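Local atomic coordinates of flower-specific defensin (Nicotiana alata, PDB entry 4AAZ), a protein that defends the plant against fungi such as Fusarium oxysporum and Botrytis cinerea and slows the growth of Helicoverpa caterpillars. Residues 7-12 and 25-30; 31-36 and 40-45. All blocks are in the same frame, centred on the assembly; numbering follows the deposited sequence.

Contact 1: 7-12 and 25-30; sequences SNTFPG and ISEKFT
Ser-7 and Glu-27 have the nearest CA atoms across the two segments, 7.8 Å apart. No backbone-to-backbone hydrogen bond joins the segments, so the Glu-27 side chain bridges the gap. Residues 7-12 follow strand 2-6 as an irregular loop. Residues 25-30 hold the last two residues of helix 17-26 and the turn that leaves it. The helix closes in a Schellman motif: Lys-28, at positive phi, is its C-prime residue, Lys-28 N bonds to Ile-25 O at 3.0 Å, and Phe-29 N bonds to Cys-24 O. Glu-27 is the first residue to depart from helical angles.

Its side chain reaches the loop because CG lies anti to the carbonyl carbon (chi1 -67°) and the chain beyond is extended. OE1 takes the nearly straight bond from Asn-8 N, 2.9 Å long with an N-H...O angle of 167°, on its syn side. OE2 has three donors. Ser-7 OG comes to the syn side of OE2 at 2.7 Å. Thr-9 OG1 comes to the anti side of OE2, well tilted from the carboxylate plane, also at 2.7 Å. Thr-9 N reaches OE2 from above the carboxylate plane at 3.0 Å. Water 1 adds a bridge, giving a hydrogen to Glu-27 OE1 and taking one from Asn-8 ND2.

Ser-7 OG also accepts from Phe-10 N at 2.9 Å, which makes an ST motif inside the loop.

The contact is almost wholly polar and lies at the surface of this defensin domain (gamma-thionin family), one part of a longer protein. Two backbone N-H groups and two hydroxyls converge on one carboxylate. This should fix its rotation and probably stabilise its negative charge, tying the loop to the C-terminal end of the helix.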
ATOM      1  N   SER A   7       4.379   0.806   1.586  1.00  3.34           N
ATOM      2  CA  SER A   7       4.210   2.243   1.712  1.00  2.18           C
ATOM      3  C   SER A   7       5.184   2.871   2.669  1.00  2.26           C
ATOM      4  O   SER A   7       5.386   2.387   3.787  1.00  4.17           O
ATOM      5  CB  SER A   7       2.787   2.530   2.207  1.00  3.41           C
ATOM      6  OG  SER A   7       2.580   3.922   2.522  1.00  3.73           O
ATOM      7  N   ASN A   8       5.758   4.005   2.262  1.00  3.45           N
ATOM      8  CA  ASN A   8       6.675   4.718   3.149  1.00  2.72           C
ATOM      9  C   ASN A   8       6.012   5.728   4.060  1.00  4.29           C
ATOM     10  O   ASN A   8       6.621   6.178   5.015  1.00  5.09           O
ATOM     11  CB  ASN A   8       7.750   5.383   2.315  1.00  4.06           C
ATOM     12  CG  ASN A   8       8.649   4.364   1.630  1.00  4.99           C
ATOM     13  OD1 ASN A   8       9.107   3.429   2.267  1.00  4.08           O
ATOM     14  ND2 ASN A   8       8.906   4.537   0.332  1.00  6.14           N
ATOM     15  N   THR A   9       4.784   6.109   3.740  1.00  3.60           N
ATOM     16  CA  THR A   9       4.063   7.135   4.482  1.00  2.52           C
ATOM     17  C   THR A   9       2.836   6.668   5.246  1.00  4.09           C
ATOM     18  O   THR A   9       2.286   7.416   6.035  1.00  4.75           O
ATOM     19  CB  THR A   9       3.637   8.318   3.563  1.00  4.85           C
ATOM     20  OG1 THR A   9       2.532   7.960   2.710  1.00  6.06           O
ATOM     21  CG2 THR A   9       4.793   8.819   2.754  1.00  5.03           C
ATOM     22  N   PHE A  10       2.352   5.458   4.998  1.00  2.60           N
ATOM     23  CA  PHE A  10       1.166   4.987   5.722  1.00  2.84           C
ATOM     24  C   PHE A  10       1.508   4.687   7.174  1.00  4.50           C
ATOM     25  O   PHE A  10       2.439   3.926   7.433  1.00  4.29           O
ATOM     26  CB  PHE A  10       0.622   3.710   5.078  1.00  3.63           C
ATOM     27  CG  PHE A  10      -0.545   3.105   5.790  1.00  3.30           C
ATOM     28  CD1 PHE A  10      -1.826   3.599   5.612  1.00  5.51           C
ATOM     29  CD2 PHE A  10      -0.370   2.023   6.623  1.00  4.30           C
ATOM     30  CE1 PHE A  10      -2.894   3.038   6.267  1.00  6.30           C
ATOM     31  CE2 PHE A  10      -1.421   1.455   7.270  1.00  5.50           C
ATOM     32  CZ  PHE A  10      -2.699   1.950   7.097  1.00  6.25           C
ATOM     33  N   PRO A  11       0.737   5.216   8.128  1.00  4.46           N
ATOM     34  CA  PRO A  11       1.059   4.960   9.540  1.00  5.40           C
ATOM     35  C   PRO A  11       0.358   3.741  10.132  1.00  4.78           C
ATOM     36  O   PRO A  11      -0.856   3.581   9.940  1.00  5.17           O
ATOM     37  CB  PRO A  11       0.535   6.217  10.272  1.00  6.82           C
ATOM     38  CG  PRO A  11       0.003   7.115   9.225  1.00 15.89           C
ATOM     39  CD  PRO A  11      -0.222   6.303   7.971  1.00  5.47           C
ATOM     40  N   GLY A  12       1.089   2.891  10.837  1.00  5.43           N
ATOM     41  CA  GLY A  12       0.469   1.838  11.604  1.00  5.91           C
ATOM     42  C   GLY A  12       0.144   0.569  10.828  1.00  5.36           C
ATOM     43  O   GLY A  12       0.559   0.392   9.695  1.00  5.19           O
ATOM     44  N   ILE A  25      -1.235   6.089  -3.375  1.00  2.74           N
ATOM     45  CA  ILE A  25      -1.456   7.003  -4.501  1.00  3.97           C
ATOM     46  C   ILE A  25      -0.699   8.315  -4.255  1.00  3.46           C
ATOM     47  O   ILE A  25      -0.141   8.904  -5.182  1.00  3.83           O
ATOM     48  CB  ILE A  25      -2.974   7.176  -4.781  1.00  3.00           C
ATOM     49  CG1 ILE A  25      -3.503   5.848  -5.298  1.00  4.22           C
ATOM     50  CG2 ILE A  25      -3.230   8.271  -5.792  1.00  5.29           C
ATOM     51  CD1 ILE A  25      -5.016   5.789  -5.499  1.00  6.32           C
ATOM     52  N   SER A  26      -0.656   8.782  -3.008  1.00  3.65           N
ATOM     53  CA  SER A  26       0.110   9.975  -2.628  0.51  2.65           C
ATOM     54  C   SER A  26       1.579   9.814  -2.957  1.00  5.39           C
ATOM     55  O   SER A  26       2.274  10.796  -3.210  1.00  5.66           O
ATOM     56  CB  SER A  26      -0.003  10.276  -1.128  0.51  6.49           C
ATOM     57  OG  SER A  26      -1.287  10.724  -0.748  0.51 12.81           O
ATOM     58  N   GLU A  27       2.055   8.557  -2.937  1.00  3.21           N
ATOM     59  CA  GLU A  27       3.443   8.203  -3.197  1.00  2.92           C
ATOM     60  C   GLU A  27       3.692   7.824  -4.658  1.00  4.80           C
ATOM     61  O   GLU A  27       4.756   7.359  -5.004  1.00  5.65           O
ATOM     62  CB  GLU A  27       3.857   7.042  -2.299  1.00  3.44           C
ATOM     63  CG  GLU A  27       3.910   7.388  -0.834  1.00  4.55           C
ATOM     64  CD  GLU A  27       4.160   6.192   0.062  1.00  5.03           C
ATOM     65  OE1 GLU A  27       5.108   5.419  -0.190  1.00  4.69           O
ATOM     66  OE2 GLU A  27       3.413   6.010   1.060  1.00  5.44           O
ATOM     67  N   LYS A  28       2.690   8.057  -5.506  1.00  4.42           N
ATOM     68  CA  LYS A  28       2.787   7.835  -6.954  1.00  4.75           C
ATOM     69  C   LYS A  28       2.762   6.373  -7.361  1.00  4.75           C
ATOM     70  O   LYS A  28       3.218   6.011  -8.439  1.00  7.09           O
ATOM     71  CB  LYS A  28       3.954   8.600  -7.583  1.00  6.95           C
ATOM     72  CG  LYS A  28       3.856  10.102  -7.389  1.00 10.18           C
ATOM     73  CD  LYS A  28       5.049  10.840  -8.024  1.00 13.28           C
ATOM     74  CE  LYS A  28       5.373  12.130  -7.280  1.00 31.10           C
ATOM     75  NZ  LYS A  28       5.886  11.877  -5.881  1.00 46.52           N
ATOM     76  N   PHE A  29       2.179   5.533  -6.518  1.00  3.20           N
ATOM     77  CA  PHE A  29       1.783   4.205  -6.917  1.00  2.54           C
ATOM     78  C   PHE A  29       0.354   4.279  -7.423  1.00  4.10           C
ATOM     79  O   PHE A  29      -0.303   5.308  -7.325  1.00  5.96           O
ATOM     80  CB  PHE A  29       1.917   3.241  -5.740  1.00  3.47           C
ATOM     81  CG  PHE A  29       3.333   3.043  -5.256  1.00  3.26           C
ATOM     82  CD1 PHE A  29       3.855   3.871  -4.275  1.00  4.34           C
ATOM     83  CD2 PHE A  29       4.121   2.021  -5.770  1.00  4.89           C
ATOM     84  CE1 PHE A  29       5.129   3.704  -3.820  1.00  6.68           C
ATOM     85  CE2 PHE A  29       5.411   1.830  -5.317  1.00  6.20           C
ATOM     86  CZ  PHE A  29       5.926   2.678  -4.347  1.00  8.30           C
ATOM     87  N   THR A  30      -0.156   3.178  -7.961  1.00  2.96           N
ATOM     88  CA  THR A  30      -1.493   3.186  -8.511  1.00  3.97           C
ATOM     89  C   THR A  30      -2.529   2.538  -7.585  1.00  4.18           C
ATOM     90  O   THR A  30      -3.725   2.712  -7.801  1.00  4.67           O
ATOM     91  CB  THR A  30      -1.560   2.572  -9.916  1.00  5.62           C
ATOM     92  OG1 THR A  30      -1.025   1.260  -9.893  1.00  6.53           O
ATOM     93  CG2 THR A  30      -0.736   3.384 -10.907  1.00  7.39           C
TER
HETATM   94  O   HOH W   1       7.337   6.281  -1.416  1.00 10.28           O

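Contact 2: 31-36 and 40-45. With PO4 (phosphate ion), chain F; EDO (1,2-ethanediol), chain C.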
ATOM      1  N   ASP A  31      -2.091   1.795  -6.574  1.00  3.31           N
ATOM      2  CA  ASP A  31      -3.003   1.219  -5.591  1.00  2.55           C
ATOM      3  C   ASP A  31      -2.222   0.880  -4.331  1.00  3.15           C
ATOM      4  O   ASP A  31      -0.979   0.858  -4.330  1.00  3.05           O
ATOM      5  CB  ASP A  31      -3.686  -0.049  -6.135  1.00  3.39           C
ATOM      6  CG  ASP A  31      -4.782  -0.580  -5.218  1.00  5.03           C
ATOM      7  OD1 ASP A  31      -5.600   0.239  -4.751  1.00  5.40           O
ATOM      8  OD2 ASP A  31      -4.855  -1.813  -4.972  1.00  5.37           O
ATOM      9  N   GLY A  32      -2.960   0.607  -3.259  1.00  2.45           N
ATOM     10  CA  GLY A  32      -2.408   0.009  -2.066  1.00  2.86           C
ATOM     11  C   GLY A  32      -3.390  -0.980  -1.493  1.00  2.34           C
ATOM     12  O   GLY A  32      -4.589  -0.768  -1.565  1.00  3.95           O
ATOM     13  N   HIS A  33      -2.883  -2.065  -0.909  1.00  2.52           N
ATOM     14  CA  HIS A  33      -3.698  -3.049  -0.227  1.00  3.26           C
ATOM     15  C   HIS A  33      -3.007  -3.504   1.047  1.00  4.12           C
ATOM     16  O   HIS A  33      -1.793  -3.280   1.232  1.00  3.59           O
ATOM     17  CB  HIS A  33      -3.963  -4.250  -1.135  1.00  3.62           C
ATOM     18  CG  HIS A  33      -2.734  -5.053  -1.412  1.00  3.61           C
ATOM     19  ND1 HIS A  33      -1.789  -4.653  -2.330  1.00  3.18           N
ATOM     20  CD2 HIS A  33      -2.274  -6.205  -0.872  1.00  4.34           C
ATOM     21  CE1 HIS A  33      -0.795  -5.523  -2.340  1.00  3.73           C
ATOM     22  NE2 HIS A  33      -1.065  -6.475  -1.469  1.00  5.04           N
ATOM     23  N   CYS A  34      -3.757  -4.157   1.924  1.00  3.85           N
ATOM     24  CA  CYS A  34      -3.205  -4.675   3.173  1.00  3.39           C
ATOM     25  C   CYS A  34      -2.746  -6.105   3.016  1.00  4.46           C
ATOM     26  O   CYS A  34      -3.420  -6.923   2.406  1.00  5.62           O
ATOM     27  CB  CYS A  34      -4.238  -4.630   4.289  1.00  4.27           C
ATOM     28  SG  CYS A  34      -4.897  -3.009   4.669  1.00  6.09           S
ATOM     29  N   SER A  35      -1.590  -6.428   3.600  1.00  4.72           N
ATOM     30  CA  SER A  35      -1.168  -7.832   3.680  1.00  5.44           C
ATOM     31  C   SER A  35      -1.881  -8.511   4.848  1.00  5.52           C
ATOM     32  O   SER A  35      -2.454  -7.849   5.710  1.00  7.65           O
ATOM     33  CB  SER A  35       0.346  -7.943   3.785  1.00  8.71           C
ATOM     34  OG  SER A  35       0.810  -7.559   5.058  1.00  5.84           O
ATOM     35  N   LYS A  36      -1.905  -9.839   4.833  1.00 12.29           N
ATOM     36  CA  LYS A  36      -2.712 -10.569   5.810  1.00 13.27           C
ATOM     37  C   LYS A  36      -2.011 -10.845   7.120  1.00  9.24           C
ATOM     38  O   LYS A  36      -2.658 -10.880   8.171  1.00 10.96           O
ATOM     39  CB  LYS A  36      -3.225 -11.889   5.227  1.00 17.47           C
ATOM     40  CG  LYS A  36      -4.361 -11.687   4.232  1.00 21.36           C
ATOM     41  CD  LYS A  36      -5.117 -12.974   3.951  1.00 26.99           C
ATOM     42  CE  LYS A  36      -4.248 -13.987   3.211  1.00 38.40           C
ATOM     43  NZ  LYS A  36      -4.240 -13.748   1.739  1.00 39.36           N
ATOM     44  N   ARG A  40       0.826  -5.131   6.619  1.00  3.63           N
ATOM     45  CA  ARG A  40       1.505  -3.989   6.046  1.00  4.13           C
ATOM     46  C   ARG A  40       0.678  -3.376   4.912  1.00  2.74           C
ATOM     47  O   ARG A  40      -0.073  -4.076   4.226  1.00  4.36           O
ATOM     48  CB  ARG A  40       2.855  -4.444   5.498  1.00  6.56           C
ATOM     49  CG  ARG A  40       3.726  -5.114   6.565  1.00  4.74           C
ATOM     50  CD  ARG A  40       5.111  -5.424   6.069  1.00  7.75           C
ATOM     51  NE  ARG A  40       5.094  -6.492   5.087  1.00  5.91           N
ATOM     52  CZ  ARG A  40       5.954  -6.610   4.096  1.00  7.29           C
ATOM     53  NH1 ARG A  40       6.892  -5.689   3.889  1.00 10.30           N
ATOM     54  NH2 ARG A  40       5.897  -7.670   3.311  1.00  9.32           N
ATOM     55  N   CYS A  41       0.829  -2.066   4.706  1.00  2.60           N
ATOM     56  CA  CYS A  41       0.277  -1.424   3.523  1.00  2.60           C
ATOM     57  C   CYS A  41       1.255  -1.590   2.375  1.00  2.46           C
ATOM     58  O   CYS A  41       2.369  -1.021   2.422  1.00  3.83           O
ATOM     59  CB  CYS A  41       0.035   0.040   3.833  1.00  3.87           C
ATOM     60  SG  CYS A  41      -0.505   1.023   2.418  1.00  3.30           S
ATOM     61  N   LEU A  42       0.868  -2.399   1.392  1.00  2.49           N
ATOM     62  CA  LEU A  42       1.704  -2.659   0.234  1.00  2.83           C
ATOM     63  C   LEU A  42       1.164  -1.905  -0.953  1.00  2.60           C
ATOM     64  O   LEU A  42       0.009  -2.096  -1.363  1.00  3.65           O
ATOM     65  CB  LEU A  42       1.778  -4.155  -0.066  1.00  3.88           C
ATOM     66  CG  LEU A  42       2.302  -5.022   1.079  1.00  2.83           C
ATOM     67  CD1 LEU A  42       2.271  -6.521   0.658  1.00  7.29           C
ATOM     68  CD2 LEU A  42       3.694  -4.601   1.481  1.00  5.19           C
ATOM     69  N   CYS A  43       2.006  -1.042  -1.503  1.00  2.82           N
ATOM     70  CA  CYS A  43       1.668  -0.302  -2.706  1.00  2.63           C
ATOM     71  C   CYS A  43       2.007  -1.113  -3.946  1.00  3.78           C
ATOM     72  O   CYS A  43       2.972  -1.908  -3.940  1.00  4.73           O
ATOM     73  CB  CYS A  43       2.434   1.025  -2.777  1.00  4.33           C
ATOM     74  SG  CYS A  43       2.271   2.076  -1.312  1.00  4.10           S
ATOM     75  N   THR A  44       1.255  -0.904  -5.016  1.00  3.03           N
ATOM     76  CA  THR A  44       1.540  -1.558  -6.278  1.00  3.10           C
ATOM     77  C   THR A  44       1.573  -0.550  -7.417  1.00  4.41           C
ATOM     78  O   THR A  44       0.845   0.456  -7.397  1.00  4.33           O
ATOM     79  CB  THR A  44       0.522  -2.662  -6.607  1.00  3.47           C
ATOM     80  OG1 THR A  44      -0.812  -2.161  -6.470  1.00  4.93           O
ATOM     81  CG2 THR A  44       0.698  -3.828  -5.686  1.00  5.94           C
ATOM     82  N   LYS A  45       2.426  -0.809  -8.405  1.00  3.27           N
ATOM     83  CA  LYS A  45       2.399  -0.055  -9.659  1.00  3.47           C
ATOM     84  C   LYS A  45       3.034  -0.929 -10.722  1.00  3.94           C
ATOM     85  O   LYS A  45       3.734  -1.886 -10.380  1.00  4.61           O
ATOM     86  CB  LYS A  45       3.141   1.288  -9.521  1.00  4.32           C
ATOM     87  CG  LYS A  45       4.639   1.198  -9.305  1.00  5.65           C
ATOM     88  CD  LYS A  45       5.239   2.590  -9.161  1.00 10.48           C
ATOM     89  CE  LYS A  45       6.720   2.555  -8.879  1.00 18.68           C
ATOM     90  NZ  LYS A  45       7.260   3.942  -8.700  1.00 19.15           N
TER
HETATM   91  P   PO4 F1051       3.333 -10.030   4.715  1.00  8.74           P
HETATM   92  O1  PO4 F1051       3.225  -8.564   4.967  1.00  8.60           O
HETATM   93  O2  PO4 F1051       2.479 -10.468   3.547  1.00  9.83           O
HETATM   94  O3  PO4 F1051       4.753 -10.264   4.270  1.00 12.03           O
HETATM   95  O4  PO4 F1051       2.963 -10.769   5.924  1.00 11.42           O
HETATM   96  C1  EDO C1048      -9.360  -0.868  -7.319  1.00  8.46           C
HETATM   97  O1  EDO C1048      -9.743   0.026  -8.401  1.00  8.35           O
HETATM   98  C2  EDO C1048      -7.910  -0.633  -6.909  1.00  7.54           C
HETATM   99  O2  EDO C1048      -7.811   0.619  -6.241  1.00  6.66           O
HETATM  100  O   HOH W   2      -2.245  -2.605  -4.185  1.00  6.39           O
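The His-33 ring and the Arg-40 guanidinium are the flat groups of this contact, one on a strand and one just before the other. Leu-42 CD2 covers one face of the guanidinium, 4.0 Å above its centre. The phosphate P lies at the guanidinium edge, in its plane. The His-33 ring has water 2 at its edge, in plane, and Thr-44 CG2 near that plane.

The two segments form the antiparallel beta hairpin of the defensin fold, the cysteine-stabilised alpha-beta motif. Asp-31/Thr-44 and His-33/Leu-42 are hydrogen-bonded pairs; Gly-32/Cys-43 and Cys-34/Cys-41 are non-hydrogen-bonded pairs. In the His-33/Leu-42 pair, His-33 N bonds to Leu-42 O at 2.9 Å and the return bond is similar. Asp-31 N to Thr-44 O is weak. The cysteines point to the face that meets helix 17-26, where Cys-41 and Cys-43 are disulfide-bonded to Cys-20 and Cys-24. Gly-32 has no side chain; one would point to that same face, toward the Cys-41 sulfur.

Asp-31, His-33, Leu-42 and Thr-44 occupy the other face. His-33 CG sits between its backbone N and carbonyl carbon (chi1 68°), which brings the ring across to Leu-42: CE1 lies 3.7 Å from Leu-42 CB. Water 2 links His-33 ND1, Asp-31 OD2 and Thr-44 OG1. Asp-31 OD2 also has a salt bridge to Lys-17.

At the loop end of the hairpin, Ser-35 N bonds to Arg-40 O. Arg-40 N returns a straight bond to Ser-35 OG at 2.9 Å (169°). Ser-35 OG is itself a hydrogen-bond donor to a phosphate ion, probably from the crystallisation liquor. Arg-40 NH1 is salt-bridged to Glu-6, while NH2 bonds to phosphate O3. The phosphate O1 is held by Ser-35 OG at 2.6 Å and by Arg-40 NE at 2.8 Å.

Overall arrangement
Contact 2 lies nearer the centre of the chain and is partly buried. Contact 1 is a surface contact with no buried residue. Contact 2 pairs two strands of one hairpin by regular backbone bonds, with disulfides on one face. Contact 1 joins a loop to a helix end through a single carboxylate. Their centres are 9 Å apart, and they touch along strand 41-46. Ser-7 N probably bonds to Cys-41 O at 2.8 Å, and Thr-30 N to Thr-44 O at 3.0 Å. Phe-29 packs on Cys-43, its CG 3.3 Å from Cys-43 CB. Both segments of contact 1 therefore border strand 41-46, one of the two strands paired in contact 2.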